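Local coordinates for amyloid-like protein 1 (PDB 4RDA) that binds heparin-type glycans through its helical E2 domain and probably recognises heparan sulfate in this way, at residues E122-A127 with Q190-Q195; A127-L132 with Q197-S202; Y131-Q136 with E203-S208. All coordinates share one frame; numbering follows the deposited sequence.

Interaction 1. Residues E122-A127 with Q190-Q195; sequences ERVLLA and QELRPQ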
ATOM      1  N   GLU A 122      16.480 -32.521  19.921  1.00 69.31           N
ATOM      2  CA  GLU A 122      15.880 -32.138  18.654  1.00 69.31           C
ATOM      3  C   GLU A 122      14.686 -31.219  18.904  1.00 65.45           C
ATOM      4  O   GLU A 122      14.472 -30.240  18.188  1.00 64.98           O
ATOM      5  CB  GLU A 122      15.471 -33.374  17.848  1.00 77.62           C
ATOM      6  CG  GLU A 122      15.851 -33.301  16.367  1.00 85.47           C
ATOM      7  CD  GLU A 122      17.332 -32.973  16.135  1.00 91.90           C
ATOM      8  OE1 GLU A 122      18.211 -33.661  16.705  1.00 94.14           O
ATOM      9  OE2 GLU A 122      17.617 -32.018  15.375  1.00 94.19           O
ATOM     10  N   ARG A 123      13.932 -31.521  19.950  1.00 62.80           N
ATOM     11  CA  ARG A 123      12.770 -30.730  20.311  1.00 58.31           C
ATOM     12  C   ARG A 123      13.200 -29.342  20.809  1.00 56.78           C
ATOM     13  O   ARG A 123      12.606 -28.332  20.438  1.00 56.94           O
ATOM     14  CB  ARG A 123      11.950 -31.478  21.367  1.00 57.02           C
ATOM     15  CG  ARG A 123      10.752 -30.734  21.921  1.00 55.77           C
ATOM     16  CD  ARG A 123      10.246 -31.403  23.189  1.00 58.69           C
ATOM     17  NE  ARG A 123       9.125 -30.683  23.776  1.00 63.38           N
ATOM     18  CZ  ARG A 123       8.633 -30.891  24.998  1.00 64.96           C
ATOM     19  NH1 ARG A 123       9.176 -31.809  25.786  1.00 67.09           N
ATOM     20  NH2 ARG A 123       7.593 -30.171  25.432  1.00 61.34           N
ATOM     21  N   VAL A 124      14.246 -29.294  21.630  1.00 55.49           N
ATOM     22  CA  VAL A 124      14.780 -28.024  22.119  1.00 52.49           C
ATOM     23  C   VAL A 124      15.287 -27.171  20.962  1.00 54.99           C
ATOM     24  O   VAL A 124      14.963 -25.981  20.856  1.00 53.57           O
ATOM     25  CB  VAL A 124      15.911 -28.241  23.135  1.00 48.48           C
ATOM     26  CG1 VAL A 124      16.757 -26.980  23.285  1.00 43.46           C
ATOM     27  CG2 VAL A 124      15.322 -28.645  24.470  1.00 49.39           C
ATOM     28  N   LEU A 125      16.060 -27.793  20.080  1.00 56.08           N
ATOM     29  CA  LEU A 125      16.597 -27.090  18.924  1.00 56.78           C
ATOM     30  C   LEU A 125      15.488 -26.554  18.023  1.00 55.21           C
ATOM     31  O   LEU A 125      15.571 -25.434  17.510  1.00 53.34           O
ATOM     32  CB  LEU A 125      17.525 -27.992  18.113  1.00 60.39           C
ATOM     33  CG  LEU A 125      18.300 -27.169  17.084  1.00 61.48           C
ATOM     34  CD1 LEU A 125      19.536 -26.560  17.752  1.00 60.18           C
ATOM     35  CD2 LEU A 125      18.648 -27.957  15.823  1.00 62.58           C
ATOM     36  N   LEU A 126      14.447 -27.355  17.835  1.00 56.57           N
ATOM     37  CA  LEU A 126      13.343 -26.960  16.968  1.00 54.13           C
ATOM     38  C   LEU A 126      12.581 -25.783  17.578  1.00 53.49           C
ATOM     39  O   LEU A 126      12.264 -24.812  16.890  1.00 52.18           O
ATOM     40  CB  LEU A 126      12.407 -28.146  16.723  1.00 56.57           C
ATOM     41  CG  LEU A 126      11.237 -27.913  15.764  1.00 62.34           C
ATOM     42  N   ALA A 127      12.304 -25.881  18.876  1.00 54.11           N
ATOM     43  CA  ALA A 127      11.607 -24.840  19.626  1.00 49.62           C
ATOM     44  C   ALA A 127      12.379 -23.517  19.616  1.00 51.61           C
ATOM     45  O   ALA A 127      11.776 -22.441  19.545  1.00 55.87           O
ATOM     46  CB  ALA A 127      11.356 -25.308  21.064  1.00 46.09           C
ATOM     47  N   GLN A 190      25.569 -28.396  25.776  1.00 74.07           N
ATOM     48  CA  GLN A 190      26.799 -28.873  25.169  1.00 72.09           C
ATOM     49  C   GLN A 190      26.533 -29.770  23.971  1.00 70.45           C
ATOM     50  O   GLN A 190      27.157 -29.619  22.924  1.00 71.57           O
ATOM     51  CB  GLN A 190      27.635 -29.589  26.216  1.00 77.75           C
ATOM     52  CG  GLN A 190      28.725 -28.708  26.779  1.00 83.36           C
ATOM     53  CD  GLN A 190      29.792 -28.399  25.746  1.00 86.58           C
ATOM     54  OE1 GLN A 190      30.026 -27.240  25.404  1.00 84.49           O
ATOM     55  NE2 GLN A 190      30.451 -29.446  25.240  1.00 89.75           N
ATOM     56  N   GLU A 191      25.585 -30.684  24.102  1.00 67.11           N
ATOM     57  CA  GLU A 191      25.213 -31.518  22.968  1.00 68.82           C
ATOM     58  C   GLU A 191      24.747 -30.688  21.753  1.00 75.22           C
ATOM     59  O   GLU A 191      24.923 -31.106  20.606  1.00 77.63           O
ATOM     60  CB  GLU A 191      24.125 -32.513  23.386  1.00 65.85           C
ATOM     61  CG  GLU A 191      23.673 -33.439  22.264  1.00 66.27           C
ATOM     62  CD  GLU A 191      22.573 -34.402  22.691  1.00 69.14           C
ATOM     63  OE1 GLU A 191      21.895 -34.943  21.784  1.00 69.34           O
ATOM     64  OE2 GLU A 191      22.387 -34.620  23.923  1.00 68.01           O
ATOM     65  N   LEU A 192      24.171 -29.506  22.006  1.00 77.15           N
ATOM     66  CA  LEU A 192      23.567 -28.685  20.943  1.00 75.17           C
ATOM     67  C   LEU A 192      24.462 -27.567  20.382  1.00 72.19           C
ATOM     68  O   LEU A 192      24.176 -27.011  19.320  1.00 68.45           O
ATOM     69  CB  LEU A 192      22.267 -28.074  21.453  1.00 76.07           C
ATOM     70  CG  LEU A 192      21.090 -29.040  21.590  1.00 76.73           C
ATOM     71  CD1 LEU A 192      19.955 -28.343  22.282  1.00 75.82           C
ATOM     72  CD2 LEU A 192      20.647 -29.560  20.232  1.00 76.95           C
ATOM     73  N   ARG A 193      25.538 -27.265  21.100  1.00 74.25           N
ATOM     74  CA  ARG A 193      26.551 -26.263  20.727  1.00 73.80           C
ATOM     75  C   ARG A 193      26.836 -26.053  19.219  1.00 71.81           C
ATOM     76  O   ARG A 193      26.814 -24.918  18.746  1.00 69.35           O
ATOM     77  CB  ARG A 193      27.864 -26.614  21.441  1.00 72.65           C
ATOM     78  CG  ARG A 193      28.770 -25.446  21.745  1.00 73.22           C
ATOM     79  CD  ARG A 193      30.006 -25.483  20.879  1.00 75.02           C
ATOM     80  NE  ARG A 193      30.642 -26.801  20.839  1.00 75.02           N
ATOM     81  CZ  ARG A 193      31.637 -27.111  20.015  1.00 71.01           C
ATOM     82  NH1 ARG A 193      32.103 -26.196  19.174  0.50 68.01           N
ATOM     83  NH2 ARG A 193      32.160 -28.329  20.030  0.50 71.59           N
ATOM     84  N   PRO A 194      27.136 -27.127  18.464  1.00 72.73           N
ATOM     85  CA  PRO A 194      27.430 -26.848  17.050  1.00 70.48           C
ATOM     86  C   PRO A 194      26.192 -26.421  16.279  1.00 71.08           C
ATOM     87  O   PRO A 194      26.282 -25.565  15.395  1.00 73.65           O
ATOM     88  CB  PRO A 194      27.961 -28.194  16.517  1.00 66.38           C
ATOM     89  CG  PRO A 194      28.293 -28.994  17.710  1.00 66.43           C
ATOM     90  CD  PRO A 194      27.358 -28.550  18.789  1.00 69.61           C
ATOM     91  N   GLN A 195      25.050 -27.019  16.601  1.00 69.81           N
ATOM     92  CA  GLN A 195      23.801 -26.650  15.942  1.00 68.75           C
ATOM     93  C   GLN A 195      23.406 -25.208  16.269  1.00 68.90           C
ATOM     94  O   GLN A 195      22.738 -24.550  15.471  1.00 72.58           O
ATOM     95  CB  GLN A 195      22.666 -27.604  16.337  1.00 68.16           C
ATOM     96  CG  GLN A 195      22.622 -28.917  15.564  1.00 69.32           C
ATOM     97  CD  GLN A 195      22.729 -30.124  16.483  1.00 70.10           C
ATOM     98  OE1 GLN A 195      23.641 -30.212  17.322  1.00 68.55           O
ATOM     99  NE2 GLN A 195      21.784 -31.055  16.345  1.00 71.53           N
TER

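Interaction 2. Residues A127-L132 with Q197-S202; sequences ALRRYL and QELLHS. With ZN (zinc ion), chain E.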
ATOM      1  N   ALA A 127      12.304 -25.881  18.876  1.00 54.11           N
ATOM      2  CA  ALA A 127      11.607 -24.840  19.626  1.00 49.62           C
ATOM      3  C   ALA A 127      12.379 -23.517  19.616  1.00 51.61           C
ATOM      4  O   ALA A 127      11.776 -22.441  19.545  1.00 55.87           O
ATOM      5  CB  ALA A 127      11.356 -25.308  21.064  1.00 46.09           C
ATOM      6  N   LEU A 128      13.705 -23.600  19.657  1.00 50.45           N
ATOM      7  CA  LEU A 128      14.572 -22.424  19.633  1.00 47.73           C
ATOM      8  C   LEU A 128      14.586 -21.740  18.268  1.00 50.22           C
ATOM      9  O   LEU A 128      14.558 -20.511  18.180  1.00 52.21           O
ATOM     10  CB  LEU A 128      15.990 -22.817  20.030  1.00 42.84           C
ATOM     11  CG  LEU A 128      17.060 -21.738  19.908  1.00 40.13           C
ATOM     12  CD1 LEU A 128      16.707 -20.550  20.753  1.00 36.86           C
ATOM     13  CD2 LEU A 128      18.431 -22.308  20.305  1.00 40.14           C
ATOM     14  N   ARG A 129      14.650 -22.534  17.206  1.00 50.33           N
ATOM     15  CA  ARG A 129      14.527 -22.010  15.845  1.00 49.37           C
ATOM     16  C   ARG A 129      13.232 -21.214  15.698  1.00 49.70           C
ATOM     17  O   ARG A 129      13.218 -20.104  15.157  1.00 50.03           O
ATOM     18  CB  ARG A 129      14.572 -23.152  14.831  1.00 50.94           C
ATOM     19  CG  ARG A 129      14.425 -22.740  13.384  1.00 56.55           C
ATOM     20  CD  ARG A 129      14.582 -23.952  12.457  1.00 64.48           C
ATOM     21  NE  ARG A 129      15.961 -24.446  12.419  1.00 69.69           N
ATOM     22  CZ  ARG A 129      16.344 -25.660  12.818  1.00 73.13           C
ATOM     23  NH1 ARG A 129      15.453 -26.524  13.280  1.00 76.32           N
ATOM     24  NH2 ARG A 129      17.622 -26.013  12.751  1.00 73.21           N
ATOM     25  N   ARG A 130      12.140 -21.783  16.200  1.00 50.74           N
ATOM     26  CA  ARG A 130      10.821 -21.149  16.112  1.00 47.68           C
ATOM     27  C   ARG A 130      10.780 -19.845  16.936  1.00 46.51           C
ATOM     28  O   ARG A 130      10.193 -18.859  16.513  1.00 50.46           O
ATOM     29  CB  ARG A 130       9.736 -22.153  16.561  1.00 49.71           C
ATOM     30  CG  ARG A 130       8.330 -21.595  16.649  1.00 56.39           C
ATOM     31  N   TYR A 131      11.427 -19.826  18.100  1.00 46.16           N
ATOM     32  CA  TYR A 131      11.470 -18.620  18.926  1.00 43.26           C
ATOM     33  C   TYR A 131      12.312 -17.515  18.287  1.00 44.14           C
ATOM     34  O   TYR A 131      11.929 -16.336  18.299  1.00 46.63           O
ATOM     35  CB  TYR A 131      12.008 -18.924  20.333  1.00 41.63           C
ATOM     36  CG  TYR A 131      12.455 -17.662  21.038  1.00 42.01           C
ATOM     37  CD1 TYR A 131      11.518 -16.763  21.559  1.00 44.06           C
ATOM     38  CD2 TYR A 131      13.801 -17.336  21.137  1.00 39.11           C
ATOM     39  CE1 TYR A 131      11.920 -15.590  22.177  1.00 40.86           C
ATOM     40  CE2 TYR A 131      14.207 -16.161  21.738  1.00 38.93           C
ATOM     41  CZ  TYR A 131      13.262 -15.297  22.260  1.00 39.88           C
ATOM     42  OH  TYR A 131      13.666 -14.138  22.872  1.00 42.59           O
ATOM     43  N   LEU A 132      13.461 -17.897  17.739  1.00 44.09           N
ATOM     44  CA  LEU A 132      14.355 -16.957  17.063  1.00 41.11           C
ATOM     45  C   LEU A 132      13.714 -16.347  15.819  1.00 41.47           C
ATOM     46  O   LEU A 132      13.958 -15.181  15.517  1.00 46.40           O
ATOM     47  CB  LEU A 132      15.673 -17.648  16.699  1.00 39.76           C
ATOM     48  CG  LEU A 132      16.670 -17.833  17.855  1.00 38.69           C
ATOM     49  CD1 LEU A 132      17.897 -18.674  17.454  1.00 35.54           C
ATOM     50  CD2 LEU A 132      17.126 -16.480  18.344  1.00 38.33           C
ATOM     51  N   GLN A 197      25.495 -22.664  16.770  1.00 55.62           N
ATOM     52  CA  GLN A 197      26.300 -21.817  15.903  1.00 56.05           C
ATOM     53  C   GLN A 197      25.664 -21.760  14.517  1.00 52.81           C
ATOM     54  O   GLN A 197      25.765 -20.758  13.817  1.00 51.32           O
ATOM     55  CB  GLN A 197      27.742 -22.338  15.820  1.00 60.89           C
ATOM     56  CG  GLN A 197      28.691 -21.453  15.008  1.00 68.90           C
ATOM     57  CD  GLN A 197      28.602 -21.668  13.490  1.00 75.65           C
ATOM     58  OE1 GLN A 197      28.326 -22.775  13.021  1.00 78.10           O
ATOM     59  NE2 GLN A 197      28.834 -20.595  12.719  1.00 77.21           N
ATOM     60  N   GLU A 198      25.026 -22.857  14.130  1.00 55.01           N
ATOM     61  CA  GLU A 198      24.424 -23.002  12.809  1.00 56.09           C
ATOM     62  C   GLU A 198      23.107 -22.193  12.713  1.00 53.84           C
ATOM     63  O   GLU A 198      22.872 -21.464  11.746  1.00 53.48           O
ATOM     64  CB  GLU A 198      24.205 -24.496  12.531  1.00 63.51           C
ATOM     65  CG  GLU A 198      24.090 -24.910  11.073  1.00 70.35           C
ATOM     66  CD  GLU A 198      23.586 -26.347  10.925  1.00 74.86           C
ATOM     67  N   LEU A 199      22.263 -22.327  13.735  1.00 50.66           N
ATOM     68  CA  LEU A 199      21.104 -21.467  13.919  1.00 50.67           C
ATOM     69  C   LEU A 199      21.406 -19.977  13.784  1.00 52.02           C
ATOM     70  O   LEU A 199      20.746 -19.253  13.041  1.00 55.90           O
ATOM     71  CB  LEU A 199      20.496 -21.699  15.295  1.00 49.23           C
ATOM     72  CG  LEU A 199      19.408 -22.740  15.424  1.00 49.56           C
ATOM     73  CD1 LEU A 199      18.851 -22.649  16.825  1.00 48.62           C
ATOM     74  CD2 LEU A 199      18.330 -22.489  14.394  1.00 50.67           C
ATOM     75  N   LEU A 200      22.386 -19.508  14.540  1.00 51.43           N
ATOM     76  CA  LEU A 200      22.598 -18.077  14.650  1.00 49.97           C
ATOM     77  C   LEU A 200      23.296 -17.511  13.419  1.00 51.55           C
ATOM     78  O   LEU A 200      22.995 -16.397  12.991  1.00 54.62           O
ATOM     79  CB  LEU A 200      23.398 -17.760  15.915  1.00 47.32           C
ATOM     80  CG  LEU A 200      22.748 -18.255  17.211  1.00 44.78           C
ATOM     81  CD1 LEU A 200      23.729 -18.175  18.367  1.00 42.85           C
ATOM     82  CD2 LEU A 200      21.513 -17.445  17.517  1.00 43.74           C
ATOM     83  N   HIS A 201      24.208 -18.275  12.829  1.00 50.31           N
ATOM     84  CA  HIS A 201      25.061 -17.698  11.796  1.00 51.69           C
ATOM     85  C   HIS A 201      24.906 -18.329  10.424  1.00 56.92           C
ATOM     86  O   HIS A 201      24.999 -17.629   9.421  1.00 63.30           O
ATOM     87  CB  HIS A 201      26.512 -17.750  12.261  1.00 49.75           C
ATOM     88  CG  HIS A 201      26.703 -17.140  13.613  1.00 51.60           C
ATOM     89  ND1 HIS A 201      26.414 -15.817  13.880  1.00 52.01           N
ATOM     90  CD2 HIS A 201      27.096 -17.683  14.788  1.00 50.94           C
ATOM     91  CE1 HIS A 201      26.643 -15.566  15.154  1.00 50.33           C
ATOM     92  NE2 HIS A 201      27.063 -16.681  15.728  1.00 52.42           N
ATOM     93  N   SER A 202      24.634 -19.623  10.357  1.00 58.35           N
ATOM     94  CA  SER A 202      24.415 -20.234   9.054  1.00 61.47           C
ATOM     95  C   SER A 202      23.008 -19.890   8.573  1.00 60.47           C
ATOM     96  O   SER A 202      22.847 -19.421   7.454  1.00 59.61           O
ATOM     97  CB  SER A 202      24.628 -21.749   9.098  1.00 66.59           C
ATOM     98  OG  SER A 202      25.952 -22.061   9.508  1.00 72.50           O
TER
HETATM   99 ZN    ZN E 506      27.963 -16.657  17.477  1.00 47.82          ZN
HETATM  100  O   HOH W   1      28.048 -18.796  17.653  1.00 52.49           O
HETATM  101  O   HOH W   2      27.067 -17.911  19.199  1.00 37.61           O
HETATM  102  O   HOH W   3      27.006 -15.957  19.222  1.00 28.96           O
HETATM  103  O   HOH W   4      27.050 -14.450  17.997  1.00 36.12           O

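Interaction 3. Residues Y131-Q136 with E203-S208; sequences YLRAEQ and EHLGPS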
ATOM      1  N   TYR A 131      11.427 -19.826  18.100  1.00 46.16           N
ATOM      2  CA  TYR A 131      11.470 -18.620  18.926  1.00 43.26           C
ATOM      3  C   TYR A 131      12.312 -17.515  18.287  1.00 44.14           C
ATOM      4  O   TYR A 131      11.929 -16.336  18.299  1.00 46.63           O
ATOM      5  CB  TYR A 131      12.008 -18.924  20.333  1.00 41.63           C
ATOM      6  CG  TYR A 131      12.455 -17.662  21.038  1.00 42.01           C
ATOM      7  CD1 TYR A 131      11.518 -16.763  21.559  1.00 44.06           C
ATOM      8  CD2 TYR A 131      13.801 -17.336  21.137  1.00 39.11           C
ATOM      9  CE1 TYR A 131      11.920 -15.590  22.177  1.00 40.86           C
ATOM     10  CE2 TYR A 131      14.207 -16.161  21.738  1.00 38.93           C
ATOM     11  CZ  TYR A 131      13.262 -15.297  22.260  1.00 39.88           C
ATOM     12  OH  TYR A 131      13.666 -14.138  22.872  1.00 42.59           O
ATOM     13  N   LEU A 132      13.461 -17.897  17.739  1.00 44.09           N
ATOM     14  CA  LEU A 132      14.355 -16.957  17.063  1.00 41.11           C
ATOM     15  C   LEU A 132      13.714 -16.347  15.819  1.00 41.47           C
ATOM     16  O   LEU A 132      13.958 -15.181  15.517  1.00 46.40           O
ATOM     17  CB  LEU A 132      15.673 -17.648  16.699  1.00 39.76           C
ATOM     18  CG  LEU A 132      16.670 -17.833  17.855  1.00 38.69           C
ATOM     19  CD1 LEU A 132      17.897 -18.674  17.454  1.00 35.54           C
ATOM     20  CD2 LEU A 132      17.126 -16.480  18.344  1.00 38.33           C
ATOM     21  N   ARG A 133      12.899 -17.116  15.098  1.00 39.16           N
ATOM     22  CA  ARG A 133      12.180 -16.571  13.939  1.00 43.22           C
ATOM     23  C   ARG A 133      11.145 -15.527  14.336  1.00 45.29           C
ATOM     24  O   ARG A 133      10.972 -14.522  13.658  1.00 50.04           O
ATOM     25  CB  ARG A 133      11.471 -17.676  13.154  1.00 48.34           C
ATOM     26  CG  ARG A 133      12.335 -18.380  12.130  1.00 57.75           C
ATOM     27  CD  ARG A 133      11.598 -19.572  11.530  1.00 67.37           C
ATOM     28  NE  ARG A 133      12.497 -20.394  10.722  1.00 76.85           N
ATOM     29  CZ  ARG A 133      12.265 -21.660  10.380  1.00 84.43           C
ATOM     30  NH1 ARG A 133      11.153 -22.267  10.782  1.00 85.90           N
ATOM     31  NH2 ARG A 133      13.151 -22.322   9.640  1.00 86.79           N
ATOM     32  N   ALA A 134      10.443 -15.794  15.431  1.00 44.76           N
ATOM     33  CA  ALA A 134       9.374 -14.935  15.915  1.00 43.71           C
ATOM     34  C   ALA A 134       9.913 -13.579  16.357  1.00 46.13           C
ATOM     35  O   ALA A 134       9.288 -12.538  16.111  1.00 51.12           O
ATOM     36  CB  ALA A 134       8.644 -15.608  17.048  1.00 32.70           C
ATOM     37  N   GLU A 135      11.080 -13.598  16.990  1.00 46.21           N
ATOM     38  CA  GLU A 135      11.762 -12.371  17.365  1.00 43.84           C
ATOM     39  C   GLU A 135      12.252 -11.654  16.113  1.00 42.65           C
ATOM     40  O   GLU A 135      12.182 -10.421  16.024  1.00 44.16           O
ATOM     41  CB  GLU A 135      12.932 -12.662  18.315  1.00 43.40           C
ATOM     42  CG  GLU A 135      12.517 -13.151  19.697  1.00 43.89           C
ATOM     43  CD  GLU A 135      12.175 -12.019  20.653  1.00 46.83           C
ATOM     44  OE1 GLU A 135      12.135 -12.256  21.879  1.00 47.37           O
ATOM     45  OE2 GLU A 135      11.950 -10.891  20.176  1.00 48.93           O
ATOM     46  N   GLN A 136      12.723 -12.416  15.131  1.00 39.24           N
ATOM     47  CA  GLN A 136      13.174 -11.806  13.885  1.00 42.94           C
ATOM     48  C   GLN A 136      11.993 -11.210  13.104  1.00 46.78           C
ATOM     49  O   GLN A 136      12.138 -10.205  12.384  1.00 46.48           O
ATOM     50  CB  GLN A 136      13.921 -12.828  13.037  1.00 46.20           C
ATOM     51  CG  GLN A 136      14.818 -12.236  11.973  1.00 49.80           C
ATOM     52  CD  GLN A 136      15.673 -13.305  11.296  1.00 56.05           C
ATOM     53  OE1 GLN A 136      15.158 -14.152  10.562  1.00 59.99           O
ATOM     54  NE2 GLN A 136      16.983 -13.279  11.555  1.00 55.70           N
ATOM     55  N   GLU A 203      22.000 -20.099   9.423  1.00 60.87           N
ATOM     56  CA  GLU A 203      20.603 -19.776   9.082  1.00 58.46           C
ATOM     57  C   GLU A 203      20.273 -18.312   9.316  1.00 56.68           C
ATOM     58  O   GLU A 203      19.192 -17.854   8.973  1.00 58.71           O
ATOM     59  CB  GLU A 203      19.624 -20.645   9.881  1.00 58.04           C
ATOM     60  CG  GLU A 203      19.780 -22.137   9.641  1.00 60.40           C
ATOM     61  CD  GLU A 203      18.807 -22.974  10.464  1.00 64.71           C
ATOM     62  OE1 GLU A 203      19.255 -23.925  11.147  1.00 67.04           O
ATOM     63  OE2 GLU A 203      17.592 -22.693  10.422  1.00 65.99           O
ATOM     64  N   HIS A 204      21.211 -17.588   9.913  1.00 56.78           N
ATOM     65  CA  HIS A 204      21.076 -16.154  10.175  1.00 54.53           C
ATOM     66  C   HIS A 204      19.893 -15.813  11.062  1.00 52.01           C
ATOM     67  O   HIS A 204      19.257 -14.786  10.880  1.00 52.02           O
ATOM     68  CB  HIS A 204      20.976 -15.388   8.861  1.00 58.27           C
ATOM     69  CG  HIS A 204      22.080 -15.715   7.908  1.00 66.00           C
ATOM     70  ND1 HIS A 204      23.374 -15.284   8.096  1.00 67.63           N
ATOM     71  CD2 HIS A 204      22.091 -16.468   6.782  1.00 67.40           C
ATOM     72  CE1 HIS A 204      24.133 -15.737   7.117  1.00 68.02           C
ATOM     73  NE2 HIS A 204      23.381 -16.463   6.309  1.00 68.54           N
ATOM     74  N   LEU A 205      19.619 -16.657  12.049  1.00 51.04           N
ATOM     75  CA  LEU A 205      18.542 -16.372  12.983  1.00 50.60           C
ATOM     76  C   LEU A 205      19.000 -15.559  14.197  1.00 52.87           C
ATOM     77  O   LEU A 205      18.180 -15.176  15.028  1.00 54.66           O
ATOM     78  CB  LEU A 205      17.886 -17.670  13.435  1.00 49.77           C
ATOM     79  CG  LEU A 205      17.198 -18.453  12.308  1.00 49.67           C
ATOM     80  CD1 LEU A 205      16.314 -19.560  12.857  1.00 48.70           C
ATOM     81  CD2 LEU A 205      16.392 -17.528  11.434  1.00 51.08           C
ATOM     82  N   GLY A 206      20.298 -15.283  14.297  1.00 51.33           N
ATOM     83  CA  GLY A 206      20.812 -14.510  15.414  1.00 51.01           C
ATOM     84  C   GLY A 206      20.339 -13.067  15.392  1.00 52.96           C
ATOM     85  O   GLY A 206      20.232 -12.468  14.323  1.00 52.69           O
ATOM     86  N   PRO A 207      20.093 -12.486  16.579  1.00 53.26           N
ATOM     87  CA  PRO A 207      19.582 -11.112  16.686  1.00 48.56           C
ATOM     88  C   PRO A 207      20.501 -10.034  16.095  1.00 53.40           C
ATOM     89  O   PRO A 207      20.032  -8.936  15.824  1.00 57.50           O
ATOM     90  CB  PRO A 207      19.444 -10.910  18.202  1.00 47.58           C
ATOM     91  CG  PRO A 207      20.525 -11.784  18.787  1.00 50.68           C
ATOM     92  CD  PRO A 207      20.513 -13.023  17.893  1.00 52.79           C
ATOM     93  N   SER A 208      21.782 -10.337  15.909  1.00 56.85           N
ATOM     94  CA  SER A 208      22.741  -9.377  15.378  1.00 58.03           C
ATOM     95  C   SER A 208      23.127  -9.666  13.922  1.00 56.76           C
ATOM     96  O   SER A 208      24.064  -9.077  13.403  1.00 57.23           O
ATOM     97  CB  SER A 208      23.997  -9.355  16.250  1.00 64.54           C
ATOM     98  OG  SER A 208      24.651 -10.616  16.221  1.00 71.85           O
TER
HETATM   99  O   HOH W   5      16.322 -13.605  16.195  1.00 45.96           O

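Interaction 1. Residues E122-A127 with Q190-Q195
Leu125 of helix 121-152 meets Leu192 and Gln195, one turn apart on helix 186-202, and the contact can be read along its side chain. At the root, CB of Leu125 lies 4.1 Å from CD2 of Leu192. CG turns away from the backbone N (chi1 -168°), which carries both methyls across to the partner helix. There Leu125 CD1 settles between the two residues: it is 3.6 Å from Gln195 CB and 4.0 Å from Leu192 CD2. The other methyl, Leu125 CD2, lies along the start of the glutamine chain, near both CB and CG, and the two side chains meet at about a right angle. Gln195 therefore contributes its aliphatic part to the contact. Its amide leads back toward Glu122, but Gln195 NE2 stops 4.4 Å from Glu122 OE2, too far for a hydrogen bond.

Leu192 is forked over the facing helix. While its CD2 serves Leu125, its CD1 reaches CG1 of the preceding Val124 at 3.6 Å, so each branch has its own apolar partner. No hydrogen bond crosses between the segments; the join is one of methyl and methylene groups, with Glu122 and the Gln195 amide at its outer side.

The axes of the two segments come within 10.8 Å of each other at 44°, and the closest pair of CA atoms, Leu125 and Leu192, is 7.4 Å apart. Helix 186-202 is kinked here, where the N atoms of Pro194 and Gln195 make no bond to the previous turn. Leu192 also touches Ala121 at the start of helix 121-152. Val124 sits on Phe110, Ala113 and Leu114 of helix 59-114, so this all-helical contact lies where helix 186-202 packs against helix 121-152, itself packed on helix 59-114.

Interaction 2. Residues A127-L132 with Q197-S202
In the helical bundle of the E2 domain, Leu199 of helix 186-202 projects between Leu128, Arg129 and Leu132 of helix 121-152. The two segments run in roughly the same direction, 25° apart. Each methyl of Leu199 has a different neighbour: CD1 presses on Leu128 CD2 at 3.5 Å and also approaches Leu132 CD1, whereas CD2 lies against the Arg129 chain, 3.7 Å from its NE and also close to its CB. Leu132 CD1 continues to Leu200 CD2 at 3.8 Å, the two side chains crossing at about a right angle.

Arg129 starts out extended and bends at its third torsion (chi3 -70°), which turns the guanidinium across toward helix 186-202, obliquely past Leu199 CD2, where NH2 forms a salt bridge with OE1 of Glu203. Cutting the residue back to an alanine is likely to leave Glu203 without its salt-bridge partner and uncover the CD2 side of Leu199.

Behind Leu200, the ring of His201 carries Leu200 CB over the centre of one face. Its NE2 binds a zinc ion at 2.0 Å, with waters as the other ligands, and its ND1 is hydrogen-bonded to Glu209 OE2. Held at both nitrogens, the ring is probably fixed in rotation, and the carboxylate may help to polarise it toward the metal. Leucine methyls and the Arg129 chain thus join the helices, while His201 and its zinc touch nothing of 127-132.

Interaction 3. Residues Y131-Q136 with E203-S208
The chain leaving helix 186-202 comes close beside helix 121-152, with the CA atoms of Leu132 and Leu205 5.9 Å apart. Leu205 lays its CB against Leu132 CB at 3.9 Å, and its carbonyl O rests near Leu132 CD2. Beyond CB, the methyl CD2 of Leu205 reaches Gln136 OE1 at 3.7 Å and lies near CG of Arg133.

Gln136 supplies the direct polar link. Its CG is anti to the backbone N (chi1 -161°) and the chain stays extended beyond it, which delivers the amide to the loop. NE2 donates to the carbonyl O of His204 at 2.8 Å, with an N-H...O angle of 153°; the oxygen lies in the plane of the amide, and the nitrogen in that of the carbonyl. The bond probably helps to set how the amide is turned.

His204 is where the chain leaves the helix: its positive phi of 60° is that of a left-handed residue at a helix C-terminus. The turn is held by backbone bonds from Leu205 to Leu199 and from Gly206 to Leu200, and His204 ND1 is hydrogen-bonded to Glu209 OE1. The loop is thereby folded back onto the bundle, with Pro207 touching Val175 of helix 161-179.

Water 5 adds a second polar connection, donating to Leu132 O at 2.9 Å and to Leu205 O at 2.7 Å. At the outer side, Arg133 NH2 stays 4.5 Å from Glu203 OE2, which lies well out of the guanidinium plane; no N-H points at the oxygen, and any attraction is probably only long-range.

In the fold
Interactions 1 and 2 join the same two helices, 121-152 and 186-202, at successive levels, and Leu125 CD1 meets Leu199 CD1 where they touch. Both are buried and mainly apolar, interaction 2 also taking in the chain of Arg129, and neither has a hydrogen bond between its segments. Interaction 3 keeps helix 121-152 but exchanges the second helix for the loop that follows it; it is partly buried, and a side-chain amide and a bridging water enter there. It lies closer to the centre of the chain than the others. Interactions 2 and 3 share Tyr131 and Leu132, and a probable backbone hydrogen bond from Glu203 N to Glu198 O also connects them.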